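Local coordinates for protein vaginolysin (Gardnerella vaginalis, PDB 5IMY) that probably binds cholesterol-containing host membranes and perforates them as a secreted toxin of the cholesterol-dependent cytolysin family, at residues A[304-309]-A[322-326]; A[263-269]-A[329-335]; A[467-472]-A[484-489]. One frame throughout, in Å; residues are numbered along the deposited sequence.

Contact 1 (A[304-309]-A[322-326]); sequences TSVCAV and CTGNI. Unlike the reference sequence in segment 304-309: C307 (reference Thr). Unlike the reference sequence in segment 322-326: C322 (reference Ile).
V306 and G324 join strand 305-311, which pairs with strand 263-271 in the antiparallel sheet of the cytolysin's pore-forming domain, to the loop leading into helix 326-335. In related cytolysins a short segment after this strand is thought to shield its edge until subunits assemble, and 322-326 probably corresponds to it. One backbone hydrogen bond links the strand to the loop, V306 N to G324 O at 2.7 Å, and the CA of S305 adds a CA-H...O contact to the same oxygen. From V306 the side chain climbs over the next peptide of the loop: CB lies 3.6 Å from N325 O, CG1 4.0 Å from that same oxygen, and CG2 comes to 3.5 Å of N325 C. With CG1 opposite the backbone N (chi1 165°), CG2 is the branch that reaches furthest along the loop, 4.1 Å from I326 CD1. V267 and F269 of the neighbouring strand also pack on V306. N325 is the N-cap of the helix, its OD1 bonded to T328 N. Next along the strand, C307 is joined to poorly ordered C322 of the loop by a disulfide; both differ from the reference sequence (Thr and Ile). This bond should hinder separation of loop and strand: C307 SG to C322 SG is 2.0 Å, with chi3 at 80°.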
# COMPACT_ATOMS: atom_id res chain seq x y z
N THR A 304 -17.97 20.70 0.59
CA THR A 304 -18.90 19.58 0.72
C THR A 304 -20.31 20.07 0.41
O THR A 304 -20.88 20.85 1.19
CB THR A 304 -18.82 18.97 2.12
OG1 THR A 304 -17.48 18.54 2.38
CG2 THR A 304 -19.77 17.79 2.25
N SER A 305 -20.86 19.63 -0.71
CA SER A 305 -22.27 19.87 -1.00
C SER A 305 -23.12 18.95 -0.13
O SER A 305 -22.76 17.80 0.12
CB SER A 305 -22.56 19.62 -2.48
OG SER A 305 -23.71 20.33 -2.90
N VAL A 306 -24.26 19.47 0.33
CA VAL A 306 -25.17 18.73 1.20
C VAL A 306 -26.55 18.72 0.56
O VAL A 306 -27.08 19.78 0.20
CB VAL A 306 -25.22 19.33 2.61
CG1 VAL A 306 -26.42 18.80 3.40
CG2 VAL A 306 -23.93 19.02 3.36
N CYS A 307 -27.12 17.53 0.42
CA CYS A 307 -28.43 17.33 -0.19
C CYS A 307 -29.25 16.47 0.75
O CYS A 307 -28.91 15.30 0.99
CB CYS A 307 -28.28 16.67 -1.57
SG CYS A 307 -29.77 15.92 -2.29
N ALA A 308 -30.32 17.04 1.30
CA ALA A 308 -31.10 16.41 2.36
C ALA A 308 -32.56 16.34 1.94
O ALA A 308 -33.17 17.37 1.66
CB ALA A 308 -30.98 17.19 3.67
N VAL A 309 -33.13 15.13 1.92
CA VAL A 309 -34.55 14.94 1.67
C VAL A 309 -35.18 14.45 2.97
O VAL A 309 -34.71 13.50 3.59
CB VAL A 309 -34.81 13.96 0.52
CG1 VAL A 309 -33.91 14.30 -0.66
CG2 VAL A 309 -34.61 12.50 0.95
N CYS A 322 -32.22 20.40 -4.15
CA CYS A 322 -31.10 19.93 -3.36
C CYS A 322 -29.86 20.79 -3.56
O CYS A 322 -29.31 20.87 -4.67
CB CYS A 322 -30.78 18.46 -3.65
SG CYS A 322 -31.16 17.40 -2.23
N THR A 323 -29.44 21.46 -2.49
CA THR A 323 -28.28 22.33 -2.48
C THR A 323 -28.05 22.83 -1.06
O THR A 323 -29.00 23.26 -0.39
CB THR A 323 -28.45 23.51 -3.44
OG1 THR A 323 -27.58 24.58 -3.05
CG2 THR A 323 -29.89 24.02 -3.45
N GLY A 324 -26.82 22.78 -0.59
CA GLY A 324 -26.53 23.20 0.76
C GLY A 324 -25.13 22.81 1.17
O GLY A 324 -24.39 22.17 0.41
N ASN A 325 -24.78 23.21 2.39
CA ASN A 325 -23.48 22.90 2.97
C ASN A 325 -23.66 22.39 4.39
O ASN A 325 -24.78 22.15 4.83
CB ASN A 325 -22.59 24.15 2.94
CG ASN A 325 -23.32 25.39 3.39
OD1 ASN A 325 -23.81 25.47 4.52
ND2 ASN A 325 -23.40 26.38 2.51
N ILE A 326 -22.55 22.22 5.12
CA ILE A 326 -22.65 21.71 6.49
C ILE A 326 -23.55 22.60 7.33
O ILE A 326 -24.23 22.11 8.25
CB ILE A 326 -21.24 21.59 7.11
CG1 ILE A 326 -20.38 20.61 6.30
CG2 ILE A 326 -21.32 21.15 8.57
CD1 ILE A 326 -20.93 19.19 6.22

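Contact 2 (A[263-269]-A[329-335]); sequences RSMYVKF and LKALIQE
R263, M265 and L329 carry most of this contact, in which helix 326-335 lies along one face of the antiparallel sheet in the pore-forming domain, running nearly antiparallel to strand 263-271. The axes of the two short segments stand 10.4 Å apart at 163°, and alternate strand residues R263, M265 and V267 send their side chains to the helix. At one end R263 reaches out with its chain extended from CG to NE, and both terminal nitrogens of the guanidinium converge on one backbone oxygen: NH1 to L332 O is 2.9 Å, and NH2 adds a weak bond to it at 3.3 Å. The oxygen sits near the guanidinium edge, tilted somewhat from its plane. The carboxylate of E335 lies near the guanidinium without touching it, and Q216 of strand 208-223 is a further, weak partner of NH1. In the middle, M265 CG is placed between the backbone N and the carbonyl carbon (chi1 61°), and the extended chain beyond it carries the sulfur to the helix, with SD 4.3 Å from L332 CB. Its methyl CE then lies 4.1 Å from L329 CD1, the two side chains meeting at a slant. I333 CD1 borders the same methyl, though its modelled distance is doubtful. At the far end L329 forks between two strand residues. CD1 rests on V267, 3.9 Å from V267 CG2 and almost as near its other methyl. CD2 meets the F269 ring in plane at its edge, with the side chains at about a right angle, 3.6 Å from F269 CZ.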
# COMPACT_ATOMS: atom_id res chain seq x y z
N ARG A 263 -38.62 12.55 13.64
CA ARG A 263 -38.22 13.20 12.40
C ARG A 263 -37.10 12.39 11.76
O ARG A 263 -36.13 12.03 12.44
CB ARG A 263 -37.76 14.64 12.68
CG ARG A 263 -37.83 15.57 11.49
CD ARG A 263 -37.89 17.02 11.97
NE ARG A 263 -37.46 17.97 10.95
CZ ARG A 263 -36.20 18.33 10.75
NH1 ARG A 263 -35.22 17.83 11.49
NH2 ARG A 263 -35.91 19.21 9.79
N SER A 264 -37.24 12.11 10.47
CA SER A 264 -36.30 11.28 9.74
C SER A 264 -35.94 11.95 8.42
O SER A 264 -36.80 12.53 7.76
CB SER A 264 -36.88 9.88 9.48
OG SER A 264 -36.09 9.16 8.54
N MET A 265 -34.67 11.86 8.04
CA MET A 265 -34.22 12.42 6.77
C MET A 265 -32.98 11.70 6.29
O MET A 265 -32.22 11.14 7.08
CB MET A 265 -33.94 13.93 6.90
CG MET A 265 -32.85 14.28 7.89
SD MET A 265 -32.40 16.03 7.80
CE MET A 265 -30.98 16.05 8.88
N TYR A 266 -32.78 11.74 4.97
CA TYR A 266 -31.59 11.21 4.32
C TYR A 266 -30.75 12.37 3.79
O TYR A 266 -31.30 13.31 3.21
CB TYR A 266 -31.96 10.27 3.18
CG TYR A 266 -32.26 8.86 3.62
CD1 TYR A 266 -31.27 7.90 3.67
CD2 TYR A 266 -33.55 8.49 3.99
CE1 TYR A 266 -31.54 6.61 4.08
CE2 TYR A 266 -33.83 7.20 4.40
CZ TYR A 266 -32.82 6.26 4.44
OH TYR A 266 -33.09 4.97 4.84
N VAL A 267 -29.44 12.30 3.99
CA VAL A 267 -28.53 13.37 3.62
C VAL A 267 -27.42 12.80 2.76
O VAL A 267 -26.83 11.76 3.10
CB VAL A 267 -27.94 14.07 4.86
CG1 VAL A 267 -27.08 15.26 4.43
CG2 VAL A 267 -29.04 14.52 5.80
N LYS A 268 -27.12 13.47 1.65
CA LYS A 268 -26.02 13.12 0.77
C LYS A 268 -24.93 14.18 0.89
O LYS A 268 -25.17 15.35 0.57
CB LYS A 268 -26.48 13.00 -0.68
CG LYS A 268 -25.36 12.73 -1.68
CD LYS A 268 -25.85 12.76 -3.13
CE LYS A 268 -26.22 14.17 -3.58
NZ LYS A 268 -26.72 14.20 -4.98
N PHE A 269 -23.76 13.78 1.37
CA PHE A 269 -22.57 14.62 1.35
C PHE A 269 -21.71 14.20 0.17
O PHE A 269 -21.39 13.02 0.03
CB PHE A 269 -21.75 14.48 2.63
CG PHE A 269 -22.53 14.75 3.89
CD1 PHE A 269 -22.46 15.98 4.51
CD2 PHE A 269 -23.31 13.76 4.46
CE1 PHE A 269 -23.16 16.23 5.67
CE2 PHE A 269 -24.01 14.00 5.62
CZ PHE A 269 -23.94 15.24 6.23
N LEU A 329 -27.11 21.54 6.85
CA LEU A 329 -27.37 20.37 7.69
C LEU A 329 -27.64 20.78 9.13
O LEU A 329 -28.67 20.42 9.71
CB LEU A 329 -26.18 19.41 7.61
CG LEU A 329 -26.21 18.20 8.54
CD1 LEU A 329 -27.15 17.13 8.01
CD2 LEU A 329 -24.80 17.65 8.72
N LYS A 330 -26.72 21.53 9.73
CA LYS A 330 -26.82 21.83 11.16
C LYS A 330 -28.07 22.64 11.49
O LYS A 330 -28.54 22.58 12.63
CB LYS A 330 -25.57 22.57 11.63
CG LYS A 330 -24.28 21.80 11.36
CD LYS A 330 -23.27 21.93 12.49
CE LYS A 330 -23.73 21.17 13.73
NZ LYS A 330 -22.59 20.86 14.64
N ALA A 331 -28.62 23.38 10.53
CA ALA A 331 -29.90 24.05 10.76
C ALA A 331 -31.04 23.04 10.78
O ALA A 331 -31.91 23.10 11.65
CB ALA A 331 -30.13 25.11 9.70
N LEU A 332 -31.05 22.11 9.82
CA LEU A 332 -32.10 21.10 9.78
C LEU A 332 -32.10 20.23 11.03
O LEU A 332 -33.16 19.80 11.49
CB LEU A 332 -31.95 20.23 8.54
CG LEU A 332 -32.10 20.94 7.19
CD1 LEU A 332 -31.73 20.02 6.04
CD2 LEU A 332 -33.53 21.46 7.01
N ILE A 333 -30.92 19.97 11.60
CA ILE A 333 -30.84 19.20 12.84
C ILE A 333 -31.52 19.96 13.97
O ILE A 333 -32.41 19.44 14.65
CB ILE A 333 -29.37 18.88 13.18
CG1 ILE A 333 -28.69 18.12 12.04
CG2 ILE A 333 -29.29 18.09 14.48
CD1 ILE A 333 -29.46 16.93 11.52
N GLN A 334 -31.10 21.21 14.19
CA GLN A 334 -31.57 21.97 15.34
C GLN A 334 -33.03 22.39 15.22
O GLN A 334 -33.61 22.83 16.22
CB GLN A 334 -30.68 23.20 15.54
CG GLN A 334 -30.42 23.55 17.00
CD GLN A 334 -29.70 22.43 17.74
OE1 GLN A 334 -28.96 21.66 17.13
NE2 GLN A 334 -29.93 22.34 19.04
N GLU A 335 -33.63 22.29 14.04
CA GLU A 335 -35.05 22.57 13.91
C GLU A 335 -35.90 21.46 14.51
O GLU A 335 -37.01 21.72 15.00
CB GLU A 335 -35.42 22.80 12.44
CG GLU A 335 -36.91 22.71 12.12
CD GLU A 335 -37.41 23.88 11.29
OE1 GLU A 335 -37.02 25.03 11.57
OE2 GLU A 335 -38.20 23.64 10.35

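Contact 3 (A[467-472]-A[484-489]); sequences VRQRTI and AETVKN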
# COMPACT_ATOMS: atom_id res chain seq x y z
N VAL A 467 5.32 22.75 0.15
CA VAL A 467 4.36 23.74 -0.28
C VAL A 467 4.30 23.75 -1.80
O VAL A 467 5.06 23.06 -2.48
CB VAL A 467 4.70 25.15 0.27
CG1 VAL A 467 4.57 25.17 1.79
CG2 VAL A 467 6.10 25.57 -0.16
N ARG A 468 3.37 24.53 -2.35
CA ARG A 468 3.29 24.68 -3.80
C ARG A 468 4.53 25.36 -4.36
O ARG A 468 4.97 25.03 -5.46
CB ARG A 468 2.01 25.45 -4.16
CG ARG A 468 2.16 26.60 -5.16
CD ARG A 468 2.37 26.11 -6.58
NE ARG A 468 1.42 26.72 -7.50
CZ ARG A 468 1.56 26.76 -8.82
NH1 ARG A 468 2.62 26.22 -9.40
NH2 ARG A 468 0.63 27.35 -9.57
N GLN A 469 5.10 26.31 -3.62
CA GLN A 469 6.26 27.05 -4.08
C GLN A 469 7.13 27.44 -2.90
O GLN A 469 6.63 27.99 -1.91
CB GLN A 469 5.83 28.31 -4.85
CG GLN A 469 6.98 29.21 -5.29
CD GLN A 469 7.73 28.67 -6.49
OE1 GLN A 469 8.83 28.12 -6.37
NE2 GLN A 469 7.13 28.82 -7.67
N ARG A 470 8.42 27.15 -3.01
CA ARG A 470 9.42 27.56 -2.03
C ARG A 470 10.60 28.14 -2.80
O ARG A 470 11.12 27.49 -3.71
CB ARG A 470 9.86 26.38 -1.15
CG ARG A 470 11.14 26.60 -0.34
CD ARG A 470 10.88 26.58 1.15
NE ARG A 470 10.07 25.44 1.56
CZ ARG A 470 9.46 25.34 2.74
NH1 ARG A 470 9.57 26.31 3.64
NH2 ARG A 470 8.73 24.26 3.02
N THR A 471 11.01 29.35 -2.43
CA THR A 471 12.15 30.00 -3.05
C THR A 471 13.07 30.54 -1.97
O THR A 471 12.62 31.23 -1.05
CB THR A 471 11.73 31.13 -4.00
OG1 THR A 471 12.85 31.96 -4.30
CG2 THR A 471 10.62 31.96 -3.41
N ILE A 472 14.36 30.21 -2.07
CA ILE A 472 15.36 30.56 -1.07
C ILE A 472 16.40 31.42 -1.77
O ILE A 472 17.18 30.92 -2.59
CB ILE A 472 16.00 29.31 -0.44
CG1 ILE A 472 14.91 28.34 0.03
CG2 ILE A 472 16.90 29.71 0.72
CD1 ILE A 472 15.45 27.02 0.54
N ALA A 484 17.06 34.38 2.63
CA ALA A 484 15.65 34.64 2.92
C ALA A 484 14.79 33.52 2.36
O ALA A 484 15.16 32.84 1.40
CB ALA A 484 15.21 35.99 2.34
N GLU A 485 13.61 33.34 2.98
CA GLU A 485 12.66 32.29 2.62
C GLU A 485 11.27 32.90 2.53
O GLU A 485 10.93 33.80 3.30
CB GLU A 485 12.68 31.17 3.66
CG GLU A 485 12.62 29.77 3.08
CD GLU A 485 12.44 28.71 4.15
OE1 GLU A 485 12.12 29.07 5.30
OE2 GLU A 485 12.62 27.52 3.84
N THR A 486 10.45 32.39 1.60
CA THR A 486 9.21 33.06 1.22
C THR A 486 7.95 32.25 1.47
O THR A 486 6.95 32.82 1.92
CB THR A 486 9.25 33.43 -0.27
OG1 THR A 486 9.19 32.24 -1.06
CG2 THR A 486 10.51 34.20 -0.61
N VAL A 487 7.96 30.95 1.18
CA VAL A 487 6.77 30.09 1.12
C VAL A 487 5.63 30.76 0.35
O VAL A 487 5.69 31.95 0.03
CB VAL A 487 6.30 29.63 2.52
CG1 VAL A 487 6.88 28.26 2.84
CG2 VAL A 487 6.65 30.62 3.63
N LYS A 488 4.59 29.98 0.04
CA LYS A 488 3.53 30.45 -0.85
C LYS A 488 2.28 29.61 -0.63
O LYS A 488 2.36 28.44 -0.23
CB LYS A 488 3.97 30.37 -2.32
CG LYS A 488 3.28 31.35 -3.25
CD LYS A 488 4.08 31.52 -4.54
CE LYS A 488 3.33 32.32 -5.59
NZ LYS A 488 2.82 33.62 -5.08
N ASN A 489 1.12 30.21 -0.91
CA ASN A 489 -0.18 29.55 -0.75
C ASN A 489 -0.24 28.70 0.52
O ASN A 489 -1.32 28.38 1.01
CB ASN A 489 -0.51 28.69 -1.97
CG ASN A 489 -1.13 29.49 -3.10
OD1 ASN A 489 -1.60 30.61 -2.90
ND2 ASN A 489 -1.16 28.90 -4.29
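E485 OE2 is gripped by two groups: the hydroxyl of Y459, its stronger partner, and the guanidinium of R470, which forms a salt bridge across the contact. R470 NH1 to E485 OE2 is 3.3 Å, with a bent, weak hydrogen bond (128° at the proton). The carboxylate lies oblique to the guanidinium, their planes 33° apart. R470 gets there by bending at chi2 and chi3, and its NH2 has a weak bond to P465 O. V487 CG1 lies over one face of the same guanidinium, 3.4 Å from R470 NH1, so the arginine meets a charge and a methyl at once. The contact spans the open end of the hairpin of strands 469-475 and 480-485 and the loop residues beyond it, in the C-terminal beta-sandwich domain, with R470 and I472 hydrogen-bonded through their backbones to strand 363-389 on the other side. I472 CA makes a CA-H...O contact of 3.4 Å to A484 O. The I472 and E485 side chains lie side by side, I472 CG1 4.1 Å from E485 CG. Nearer the C-terminus of the second segment, K488 lies beside Q469, pointing the same way, Q469 CB 3.7 Å from K488 CD; the Q469 amide turns off to T383 OG1. V467 crosses V487 at about a right angle, with V467 CG1 and V487 CG1 4.0 Å apart.

In the fold
Contacts 1 and 2 form one neighbourhood, their centres 9 Å apart. Strands 263-271 and 305-311 are neighbours in the same antiparallel sheet, and helix 326-335 follows the loop of contact 1, which is nested along the chain inside the loop closed by contact 2. The edge covered in contact 1 and the helix seated in contact 2 thus belong to one continuous unit of the pore-forming domain. Contact 3 comes later in the chain, in the C-terminal beta-sandwich domain, its centre about 36 Å from that of contact 1 and 42 Å from that of contact 2. As in other cytolysins of this family, the beta-sandwich domain probably recognises the membrane and the domain of contacts 1 and 2 probably supplies the pore-forming strands.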